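Local coordinates for protein 4-carboxymuconolactone decarboxylase (Sinorhizobium meliloti, PDB 4G9Q) that probably acts as a decarboxylase or peroxiredoxin-like enzyme of the carboxymuconolactone decarboxylase family, built as an all-helical trimer, at residues A[59-64]-A[244-249]; A[69-74]-A[238-243]; A[110-115]-A[190-195]; A[160-165]-A[183-188]. All coordinates share one frame; numbering follows the deposited sequence.

Two pairs of contacts lie at different ends of this helical chain. Contacts 1 and 2 have centres 11 Å apart and share helix 234-248, which meets helix 51-65 in the first and the loop leading into helix 73-86 in the second. Contacts 3 and 4, with centres 15 Å apart, share helix 178-192, and there Arg190 N probably bonds to Thr185 O at 2.8 Å. Between contacts 1 and 4 the centres are 36 Å apart, on opposite sides of the chain's centre. The trimer brings the ends together: Arg60 of contact 1 pairs with Asp191 of the second subunit, the residue that in contact 3 reaches Arg60 of the third.

Contact 1 (A[59-64]-A[244-249]); sequences QRLYGD and LAFYAG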
# COMPACT_ATOMS: atom_id res chain seq x y z
N GLN A 59 9.80 24.20 7.94
CA GLN A 59 11.25 24.39 8.02
C GLN A 59 12.08 23.36 7.27
O GLN A 59 13.11 23.70 6.69
CB GLN A 59 11.70 24.48 9.47
CG GLN A 59 11.09 25.67 10.21
CD GLN A 59 11.66 25.85 11.59
OE1 GLN A 59 12.36 24.98 12.11
NE2 GLN A 59 11.37 27.00 12.21
N ARG A 60 11.65 22.10 7.31
CA ARG A 60 12.42 21.01 6.71
C ARG A 60 11.93 20.65 5.31
O ARG A 60 12.70 20.70 4.35
CB ARG A 60 12.40 19.77 7.60
CG ARG A 60 13.08 20.00 8.94
CD ARG A 60 13.13 18.74 9.75
NE ARG A 60 14.06 18.91 10.86
CZ ARG A 60 14.36 17.98 11.76
NH1 ARG A 60 13.79 16.78 11.73
NH2 ARG A 60 15.25 18.26 12.70
N LEU A 61 10.65 20.30 5.19
CA LEU A 61 10.13 19.85 3.90
C LEU A 61 10.17 20.97 2.87
O LEU A 61 10.83 20.86 1.84
CB LEU A 61 8.72 19.27 4.05
CG LEU A 61 8.14 18.63 2.78
CD1 LEU A 61 9.05 17.53 2.22
CD2 LEU A 61 6.73 18.12 3.06
N TYR A 62 9.49 22.08 3.17
CA TYR A 62 9.47 23.19 2.23
C TYR A 62 10.69 24.09 2.30
O TYR A 62 11.16 24.58 1.27
CB TYR A 62 8.15 23.96 2.36
CG TYR A 62 7.08 23.26 1.59
CD1 TYR A 62 6.87 23.55 0.24
CD2 TYR A 62 6.31 22.26 2.18
CE1 TYR A 62 5.90 22.89 -0.49
CE2 TYR A 62 5.33 21.59 1.46
CZ TYR A 62 5.14 21.92 0.12
OH TYR A 62 4.18 21.27 -0.60
N GLY A 63 11.24 24.27 3.50
CA GLY A 63 12.35 25.19 3.72
C GLY A 63 13.71 24.63 3.35
O GLY A 63 14.66 25.40 3.14
N ASP A 64 13.81 23.31 3.28
CA ASP A 64 15.09 22.66 2.99
C ASP A 64 15.01 21.70 1.80
O ASP A 64 15.63 21.95 0.77
CB ASP A 64 15.64 21.97 4.24
CG ASP A 64 17.15 21.74 4.17
OD1 ASP A 64 17.58 20.83 3.44
OD2 ASP A 64 17.89 22.48 4.85
N LEU A 244 11.75 11.53 -1.98
CA LEU A 244 10.78 10.48 -1.69
C LEU A 244 10.88 9.90 -0.28
O LEU A 244 9.93 9.27 0.19
CB LEU A 244 10.86 9.37 -2.74
CG LEU A 244 10.36 9.78 -4.13
CD1 LEU A 244 10.63 8.67 -5.13
CD2 LEU A 244 8.88 10.14 -4.09
N ALA A 245 12.02 10.09 0.39
CA ALA A 245 12.11 9.70 1.80
C ALA A 245 11.03 10.41 2.61
O ALA A 245 10.44 9.83 3.53
CB ALA A 245 13.48 10.04 2.36
N PHE A 246 10.75 11.66 2.25
CA PHE A 246 9.75 12.46 2.95
C PHE A 246 8.33 12.11 2.53
O PHE A 246 7.46 11.95 3.39
CB PHE A 246 10.05 13.95 2.78
CG PHE A 246 11.37 14.36 3.35
CD1 PHE A 246 11.45 14.90 4.64
CD2 PHE A 246 12.55 14.15 2.64
CE1 PHE A 246 12.67 15.25 5.19
CE2 PHE A 246 13.78 14.50 3.18
CZ PHE A 246 13.84 15.05 4.46
N TYR A 247 8.11 11.96 1.23
CA TYR A 247 6.77 11.69 0.71
C TYR A 247 6.33 10.24 0.77
O TYR A 247 5.14 9.96 0.85
CB TYR A 247 6.61 12.26 -0.70
CG TYR A 247 6.45 13.76 -0.67
CD1 TYR A 247 5.21 14.34 -0.41
CD2 TYR A 247 7.55 14.60 -0.85
CE1 TYR A 247 5.06 15.72 -0.35
CE2 TYR A 247 7.42 15.99 -0.79
CZ TYR A 247 6.17 16.54 -0.54
OH TYR A 247 6.03 17.91 -0.49
N ALA A 248 7.29 9.32 0.75
CA ALA A 248 6.97 7.89 0.73
C ALA A 248 7.56 7.14 1.93
O ALA A 248 7.40 5.93 2.03
CB ALA A 248 7.43 7.27 -0.58
N GLY A 249 8.20 7.87 2.83
CA GLY A 249 8.75 7.27 4.05
C GLY A 249 10.20 6.86 3.90
O GLY A 249 10.62 6.45 2.82
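Tyr247 OH sits where helix 234-248 meets helix 51-65 in the all-helical carboxymuconolactone decarboxylase fold, and several groups gather round it. Across the contact, Leu61 CD2 packs against this oxygen at 3.6 Å, while Tyr62 OH stands 3.8 Å from Tyr247 OH. The polar bonding comes from outside the two segments: Tyr247 OH is hydrogen-bonded to Tyr96 OH and to Trp66 NE1, and Tyr62 OH is bonded to the same Tyr96 OH. Tyr96 thereby joins the two tyrosines, and both buried hydroxyls have polar partners.

This is helix-helix packing between the two stretches of the chain that match the family. The short helical segments run 133° apart in direction, with axes 11.5 Å from each other at closest approach. Leu61 has the most surface buried here. Its CG lies anti to the backbone N (chi1 -174°), and the two methyls divide the work: CD2 goes to the phenol end of Tyr247, CD1 to the ring carbon Tyr247 CE2 at 3.8 Å. The Leu61 side chain crosses that of Tyr247 at about a right angle.

Phe246, next to Tyr247 in the chain, runs past Leu61 in the opposite direction. Its ring meets Tyr183 of the second subunit edge-to-face, and Leu61 packs on Trp123 of that subunit, so the helix pair borders the trimer interface. Leu61 CD1, the methyl on Tyr247 CE2, also touches Phe246 CB at 3.8 Å.

Contact 2 (A[69-74]-A[238-243]); sequences PGLNRR and AEVITH
Leu71 and Glu239 carry most of this contact, meeting through their first side-chain carbons: Leu71 CB lies 3.6 Å from Glu239 CB. From there the two chains run on in opposing directions. With CG anti to the backbone N (chi1 -169°), Leu71 sends CD2 along helix 234-248 to Val240 CG2, 4.0 Å away, and to Glu239 CB at a similar distance.

Glu239 is bent at chi2, and its CG passes 4.0 Å from Gly70 C before the carboxylate turns to polar partners. One oxygen, OE1, forms salt bridges with Arg68 and Arg76. Glu239 OE2 also accepts from a water: Gly70 N donates to the water at 2.9 Å, and the water donates to Glu239 OE2 at 3.1 Å. Among the partners of this buried carboxylate are thus two arginines and a water, beside the aliphatic contact of Leu71 with Glu239 CB and Val240.

The loop 69-72 lies along helix 234-248 just before helix 73-86 begins, with Asn72 as its N-cap, bonded through OD1 to Asp75 N. Val240 also packs on Leu205 and Val79, so this residue, which Leu71 touches, also faces helices 200-213 and 73-86.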
# COMPACT_ATOMS: atom_id res chain seq x y z
N PRO A 69 19.02 22.49 -4.63
CA PRO A 69 19.11 22.93 -6.03
C PRO A 69 19.44 21.84 -7.05
O PRO A 69 19.31 22.09 -8.26
CB PRO A 69 20.22 23.99 -5.99
CG PRO A 69 21.07 23.57 -4.85
CD PRO A 69 20.13 23.03 -3.82
N GLY A 70 19.87 20.67 -6.59
CA GLY A 70 20.24 19.56 -7.48
C GLY A 70 19.10 19.04 -8.34
O GLY A 70 19.33 18.44 -9.39
N LEU A 71 17.88 19.27 -7.88
CA LEU A 71 16.69 18.91 -8.62
C LEU A 71 15.73 20.08 -8.52
O LEU A 71 15.44 20.55 -7.41
CB LEU A 71 16.06 17.64 -8.03
CG LEU A 71 14.95 16.95 -8.83
CD1 LEU A 71 15.50 16.27 -10.09
CD2 LEU A 71 14.25 15.92 -7.93
N ASN A 72 15.26 20.57 -9.66
CA ASN A 72 14.47 21.80 -9.69
C ASN A 72 13.02 21.58 -9.26
O ASN A 72 12.58 20.44 -9.09
CB ASN A 72 14.59 22.54 -11.03
CG ASN A 72 13.92 21.82 -12.20
OD1 ASN A 72 13.01 21.01 -12.03
ND2 ASN A 72 14.36 22.14 -13.42
N ARG A 73 12.28 22.68 -9.05
CA ARG A 73 10.92 22.58 -8.52
C ARG A 73 9.96 21.88 -9.47
O ARG A 73 9.06 21.16 -9.03
CB ARG A 73 10.37 23.97 -8.17
CG ARG A 73 10.91 24.56 -6.88
CD ARG A 73 10.29 25.94 -6.60
NE ARG A 73 10.65 26.92 -7.62
CZ ARG A 73 9.79 27.53 -8.45
NH1 ARG A 73 8.49 27.28 -8.38
NH2 ARG A 73 10.24 28.40 -9.34
N ARG A 74 10.16 22.09 -10.77
CA ARG A 74 9.36 21.43 -11.80
C ARG A 74 9.48 19.90 -11.68
O ARG A 74 8.47 19.19 -11.65
CB ARG A 74 9.77 21.92 -13.19
CG ARG A 74 8.97 21.33 -14.36
CD ARG A 74 9.57 20.03 -14.86
NE ARG A 74 9.05 19.62 -16.16
CZ ARG A 74 9.53 18.60 -16.86
NH1 ARG A 74 10.54 17.87 -16.38
NH2 ARG A 74 9.01 18.29 -18.04
N ALA A 238 19.62 10.77 -7.24
CA ALA A 238 19.85 10.78 -5.79
C ALA A 238 18.88 11.75 -5.11
O ALA A 238 18.38 11.46 -4.02
CB ALA A 238 21.29 11.16 -5.48
N GLU A 239 18.61 12.88 -5.75
CA GLU A 239 17.65 13.86 -5.21
C GLU A 239 16.23 13.31 -5.23
O GLU A 239 15.44 13.61 -4.33
CB GLU A 239 17.71 15.19 -5.97
CG GLU A 239 19.02 15.97 -5.79
CD GLU A 239 19.23 16.52 -4.38
OE1 GLU A 239 18.24 16.79 -3.66
OE2 GLU A 239 20.41 16.72 -4.00
N VAL A 240 15.90 12.53 -6.26
CA VAL A 240 14.58 11.87 -6.36
C VAL A 240 14.37 10.95 -5.15
O VAL A 240 13.35 11.03 -4.47
CB VAL A 240 14.42 11.09 -7.69
CG1 VAL A 240 13.16 10.23 -7.67
CG2 VAL A 240 14.39 12.04 -8.88
N ILE A 241 15.35 10.10 -4.89
CA ILE A 241 15.30 9.19 -3.75
C ILE A 241 15.18 9.97 -2.44
O ILE A 241 14.40 9.62 -1.56
CB ILE A 241 16.52 8.24 -3.73
CG1 ILE A 241 16.52 7.35 -4.98
CG2 ILE A 241 16.52 7.38 -2.46
CD1 ILE A 241 17.79 6.54 -5.19
N THR A 242 15.96 11.05 -2.33
CA THR A 242 15.96 11.89 -1.13
C THR A 242 14.60 12.56 -0.90
O THR A 242 14.07 12.56 0.21
CB THR A 242 17.11 12.91 -1.19
OG1 THR A 242 18.34 12.21 -1.37
CG2 THR A 242 17.18 13.74 0.10
N HIS A 243 14.04 13.12 -1.97
CA HIS A 243 12.72 13.75 -1.92
C HIS A 243 11.66 12.75 -1.46
O HIS A 243 10.80 13.06 -0.63
CB HIS A 243 12.38 14.31 -3.31
CG HIS A 243 11.20 15.22 -3.33
ND1 HIS A 243 11.29 16.57 -3.04
CD2 HIS A 243 9.90 14.98 -3.64
CE1 HIS A 243 10.09 17.12 -3.16
NE2 HIS A 243 9.23 16.18 -3.51
O HOH W 1 20.98 19.74 -4.05

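Contact 3 (A[110-115]-A[190-195]); sequences ISETIT and RDLWLR
Arg195 grips Glu112 side-on in a bidentate salt bridge. NE donates to Glu112 OE2 at 2.8 Å and NH2 to Glu112 OE1 at 2.9 Å, and neither N-H...O angle falls below 163°. Each oxygen accepts through its syn lone pair, and the carboxylate and guanidinium planes are 17° apart, so the groups meet edge to edge and nearly flat. The bend of the arginine at chi3 (57°) curls its chain round the acid, which leaves Arg195 CB and Arg195 CD each 3.5 Å from Glu112 OE2.

Further polar bonds fix both partners. Glu112 OE2 has a second salt bridge, to Arg203 NH2, so two arginines share one buried carboxylate. Arg195 NH2 also bonds to Ala149 O and NH1 to Val150 O, which ties the guanidinium to that loop and restrains its rotation. The backbone contributes too: a type I turn from Leu192 to Arg195, with Arg195 N bonded to Leu192 O at 3.2 Å, brings the arginine back toward helix 107-120.

Van der Waals contact is slighter: the methyl Leu192 CD1 comes no closer than 4.4 Å to the carboxylate oxygen Glu112 OE2, and the leucine rests on His116, Tyr119 and Tyr120 further along helix 107-120.

The contact therefore joins the middle of helix 107-120 to the turn that follows helix 178-192. Arg203 brings in helix 200-213, while Ser111 OG bonds to Val49 O of the third subunit and Arg195 packs on Tyr56 of that subunit, so the salt bridge lies beside a trimer interface.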
# COMPACT_ATOMS: atom_id res chain seq x y z
N ILE A 110 0.85 16.52 -16.66
CA ILE A 110 0.07 15.98 -15.55
C ILE A 110 -0.92 14.95 -16.10
O ILE A 110 -1.02 13.84 -15.57
CB ILE A 110 -0.68 17.10 -14.76
CG1 ILE A 110 0.35 18.05 -14.14
CG2 ILE A 110 -1.62 16.49 -13.71
CD1 ILE A 110 -0.25 19.19 -13.32
N SER A 111 -1.61 15.32 -17.17
CA SER A 111 -2.53 14.43 -17.88
C SER A 111 -1.86 13.11 -18.24
O SER A 111 -2.40 12.02 -17.98
CB SER A 111 -3.05 15.14 -19.14
OG SER A 111 -3.99 14.33 -19.82
N GLU A 112 -0.66 13.21 -18.82
CA GLU A 112 0.06 12.01 -19.26
C GLU A 112 0.60 11.19 -18.09
O GLU A 112 0.67 9.96 -18.18
CB GLU A 112 1.18 12.39 -20.23
CG GLU A 112 1.85 11.19 -20.93
CD GLU A 112 0.91 10.42 -21.85
OE1 GLU A 112 -0.23 10.89 -22.10
OE2 GLU A 112 1.31 9.34 -22.33
N THR A 113 0.95 11.85 -16.99
CA THR A 113 1.43 11.13 -15.80
C THR A 113 0.34 10.21 -15.26
O THR A 113 0.60 9.06 -14.90
CB THR A 113 1.91 12.11 -14.71
OG1 THR A 113 3.04 12.83 -15.22
CG2 THR A 113 2.33 11.37 -13.44
N ILE A 114 -0.88 10.73 -15.22
CA ILE A 114 -2.05 9.96 -14.79
C ILE A 114 -2.25 8.72 -15.68
O ILE A 114 -2.39 7.61 -15.18
CB ILE A 114 -3.31 10.86 -14.71
CG1 ILE A 114 -3.10 11.89 -13.60
CG2 ILE A 114 -4.57 10.02 -14.46
CD1 ILE A 114 -4.03 13.09 -13.65
N THR A 115 -2.21 8.92 -17.00
CA THR A 115 -2.37 7.80 -17.93
C THR A 115 -1.26 6.77 -17.80
O THR A 115 -1.51 5.56 -17.81
CB THR A 115 -2.47 8.31 -19.38
OG1 THR A 115 -3.63 9.16 -19.48
CG2 THR A 115 -2.60 7.16 -20.36
N ARG A 190 5.53 -0.56 -27.27
CA ARG A 190 5.24 -0.10 -28.63
C ARG A 190 4.12 0.94 -28.69
O ARG A 190 3.66 1.30 -29.78
CB ARG A 190 4.95 -1.29 -29.56
CG ARG A 190 6.19 -2.10 -29.89
CD ARG A 190 5.93 -3.12 -30.98
NE ARG A 190 6.99 -3.09 -31.99
CZ ARG A 190 6.93 -2.40 -33.12
NH1 ARG A 190 5.85 -1.68 -33.42
NH2 ARG A 190 7.95 -2.42 -33.96
N ASP A 191 3.70 1.44 -27.53
CA ASP A 191 2.71 2.52 -27.47
C ASP A 191 2.97 3.50 -26.34
O ASP A 191 3.49 4.59 -26.58
CB ASP A 191 1.26 1.98 -27.40
CG ASP A 191 0.23 3.10 -27.29
OD1 ASP A 191 0.52 4.23 -27.73
OD2 ASP A 191 -0.88 2.85 -26.77
N LEU A 192 2.64 3.12 -25.10
CA LEU A 192 2.76 4.02 -23.95
C LEU A 192 4.10 4.76 -23.89
O LEU A 192 4.13 5.99 -23.74
CB LEU A 192 2.48 3.27 -22.63
CG LEU A 192 2.45 4.09 -21.33
CD1 LEU A 192 1.28 5.07 -21.31
CD2 LEU A 192 2.39 3.17 -20.11
N TRP A 193 5.20 4.02 -24.03
CA TRP A 193 6.55 4.58 -23.90
C TRP A 193 6.95 5.47 -25.08
O TRP A 193 7.90 6.24 -24.97
CB TRP A 193 7.58 3.47 -23.67
CG TRP A 193 7.59 3.04 -22.23
CD1 TRP A 193 6.96 1.96 -21.70
CD2 TRP A 193 8.22 3.71 -21.15
NE1 TRP A 193 7.17 1.91 -20.34
CE2 TRP A 193 7.95 2.98 -19.97
CE3 TRP A 193 9.02 4.86 -21.05
CZ2 TRP A 193 8.43 3.36 -18.71
CZ3 TRP A 193 9.50 5.24 -19.80
CH2 TRP A 193 9.20 4.49 -18.65
N LEU A 194 6.20 5.37 -26.17
CA LEU A 194 6.44 6.20 -27.36
C LEU A 194 5.49 7.40 -27.45
O LEU A 194 5.60 8.22 -28.37
CB LEU A 194 6.34 5.34 -28.62
CG LEU A 194 7.21 4.08 -28.62
CD1 LEU A 194 6.96 3.27 -29.90
CD2 LEU A 194 8.70 4.41 -28.45
N ARG A 195 4.55 7.51 -26.51
CA ARG A 195 3.65 8.65 -26.49
C ARG A 195 4.43 9.93 -26.19
O ARG A 195 5.21 9.97 -25.25
CB ARG A 195 2.51 8.42 -25.49
CG ARG A 195 1.47 7.40 -25.98
CD ARG A 195 0.46 7.05 -24.87
NE ARG A 195 -0.21 8.25 -24.36
CZ ARG A 195 -1.30 8.80 -24.90
NH1 ARG A 195 -1.88 8.25 -25.97
NH2 ARG A 195 -1.81 9.89 -24.37

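Contact 4 (A[160-165]-A[183-188]); sequences EAEAQR and YTTDYL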
# COMPACT_ATOMS: atom_id res chain seq x y z
N GLU A 160 16.22 -2.16 -32.25
CA GLU A 160 17.15 -3.21 -31.83
C GLU A 160 17.03 -3.49 -30.33
O GLU A 160 17.00 -4.65 -29.92
CB GLU A 160 18.59 -2.84 -32.20
CG GLU A 160 19.54 -4.04 -32.20
CD GLU A 160 20.97 -3.67 -32.55
OE1 GLU A 160 21.18 -2.68 -33.28
OE2 GLU A 160 21.88 -4.39 -32.09
N ALA A 161 16.97 -2.42 -29.53
CA ALA A 161 16.80 -2.55 -28.09
C ALA A 161 15.44 -3.16 -27.74
O ALA A 161 15.33 -3.90 -26.76
CB ALA A 161 16.98 -1.20 -27.40
N GLU A 162 14.43 -2.86 -28.56
CA GLU A 162 13.09 -3.44 -28.38
C GLU A 162 13.06 -4.92 -28.78
O GLU A 162 12.41 -5.73 -28.10
CB GLU A 162 12.03 -2.63 -29.14
CG GLU A 162 10.63 -3.28 -29.24
CD GLU A 162 10.01 -3.67 -27.89
OE1 GLU A 162 10.38 -3.09 -26.85
OE2 GLU A 162 9.15 -4.56 -27.88
N ALA A 163 13.74 -5.27 -29.87
CA ALA A 163 13.85 -6.66 -30.29
C ALA A 163 14.51 -7.51 -29.20
O ALA A 163 14.10 -8.64 -28.94
CB ALA A 163 14.62 -6.77 -31.60
N GLN A 164 15.52 -6.93 -28.55
CA GLN A 164 16.24 -7.57 -27.45
C GLN A 164 15.37 -7.72 -26.21
O GLN A 164 15.34 -8.79 -25.60
CB GLN A 164 17.50 -6.77 -27.10
CG GLN A 164 18.76 -7.24 -27.81
CD GLN A 164 19.48 -8.35 -27.05
OE1 GLN A 164 19.56 -9.48 -27.53
NE2 GLN A 164 19.99 -8.03 -25.87
N ARG A 165 14.65 -6.65 -25.86
CA ARG A 165 13.74 -6.65 -24.72
C ARG A 165 12.65 -7.71 -24.88
O ARG A 165 12.42 -8.51 -23.98
CB ARG A 165 13.12 -5.27 -24.51
CG ARG A 165 12.34 -5.14 -23.21
CD ARG A 165 11.13 -4.20 -23.34
NE ARG A 165 10.22 -4.62 -24.41
CZ ARG A 165 9.27 -5.55 -24.28
NH1 ARG A 165 9.09 -6.19 -23.13
NH2 ARG A 165 8.51 -5.85 -25.32
N TYR A 183 0.72 -8.00 -24.14
CA TYR A 183 0.30 -6.66 -23.72
C TYR A 183 1.49 -5.77 -23.37
O TYR A 183 1.50 -4.58 -23.69
CB TYR A 183 -0.63 -6.73 -22.52
CG TYR A 183 -2.06 -7.16 -22.80
CD1 TYR A 183 -2.74 -6.78 -23.96
CD2 TYR A 183 -2.76 -7.92 -21.86
CE1 TYR A 183 -4.06 -7.16 -24.18
CE2 TYR A 183 -4.08 -8.30 -22.06
CZ TYR A 183 -4.72 -7.93 -23.22
OH TYR A 183 -6.03 -8.31 -23.41
N THR A 184 2.50 -6.35 -22.71
CA THR A 184 3.71 -5.60 -22.37
C THR A 184 4.33 -4.98 -23.63
O THR A 184 4.65 -3.79 -23.66
CB THR A 184 4.75 -6.49 -21.64
OG1 THR A 184 4.13 -7.07 -20.48
CG2 THR A 184 5.97 -5.68 -21.21
N THR A 185 4.44 -5.79 -24.68
CA THR A 185 4.94 -5.32 -25.97
C THR A 185 4.01 -4.29 -26.62
O THR A 185 4.44 -3.17 -26.93
CB THR A 185 5.18 -6.50 -26.93
OG1 THR A 185 6.14 -7.39 -26.35
CG2 THR A 185 5.68 -6.01 -28.29
N ASP A 186 2.75 -4.68 -26.82
CA ASP A 186 1.81 -3.88 -27.60
C ASP A 186 1.32 -2.61 -26.90
O ASP A 186 1.25 -1.54 -27.53
CB ASP A 186 0.60 -4.72 -28.02
CG ASP A 186 0.96 -5.82 -29.00
OD1 ASP A 186 2.03 -5.75 -29.65
OD2 ASP A 186 0.14 -6.76 -29.14
N TYR A 187 0.98 -2.72 -25.62
CA TYR A 187 0.42 -1.58 -24.88
C TYR A 187 1.49 -0.67 -24.30
O TYR A 187 1.32 0.55 -24.27
CB TYR A 187 -0.49 -2.04 -23.74
CG TYR A 187 -1.83 -2.65 -24.13
CD1 TYR A 187 -2.24 -2.72 -25.47
CD2 TYR A 187 -2.70 -3.12 -23.15
CE1 TYR A 187 -3.48 -3.26 -25.80
CE2 TYR A 187 -3.93 -3.66 -23.47
CZ TYR A 187 -4.32 -3.73 -24.80
OH TYR A 187 -5.55 -4.27 -25.11
N LEU A 188 2.58 -1.26 -23.82
CA LEU A 188 3.60 -0.46 -23.14
C LEU A 188 4.73 -0.02 -24.04
O LEU A 188 4.88 1.17 -24.34
CB LEU A 188 4.15 -1.17 -21.89
CG LEU A 188 3.18 -1.62 -20.80
CD1 LEU A 188 3.99 -2.02 -19.58
CD2 LEU A 188 2.18 -0.55 -20.43
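Arg165 reaches from helix 159-173 to Thr185 on helix 178-192, the next helix in the chain; together they form an antiparallel helical hairpin, the short segments running 149° apart with axes 11.9 Å from each other. From CB, the chain leaves with CG anti to the backbone N (chi1 -171°), then bends at chi2 and chi3 through CD. The side chain packs on Phe189, but its carbons before the guanidinium make no close approach to 183-188. These turns lay the guanidinium beside Glu162, one helical turn back.

NE donates to Glu162 OE1 at 2.9 Å, and NH2 to Glu162 OE2 at the same 2.9 Å, both bonds almost straight: a side-on, two-nitrogen salt bridge within the helix. Both oxygens are met on their syn side, though somewhat out of the carboxylate plane. The contact across the hairpin comes at the tip. NH2 also donates to Thr185 OG1 at 3.0 Å with an N-H...O angle of 140°, the hydroxyl lying in the guanidinium plane. NH1 meets the methyl Thr184 CG2, 3.7 Å away.

Thr185 turns its own methyl to the acid, with CG2 3.8 Å from Glu162 OE2, while Thr184 OG1 bonds to Leu180 O and to Trp250 of the third subunit. The two bonds to Glu162 probably restrain the guanidinium's rotation and offset its charge, which would present NH2 to Thr185 OG1.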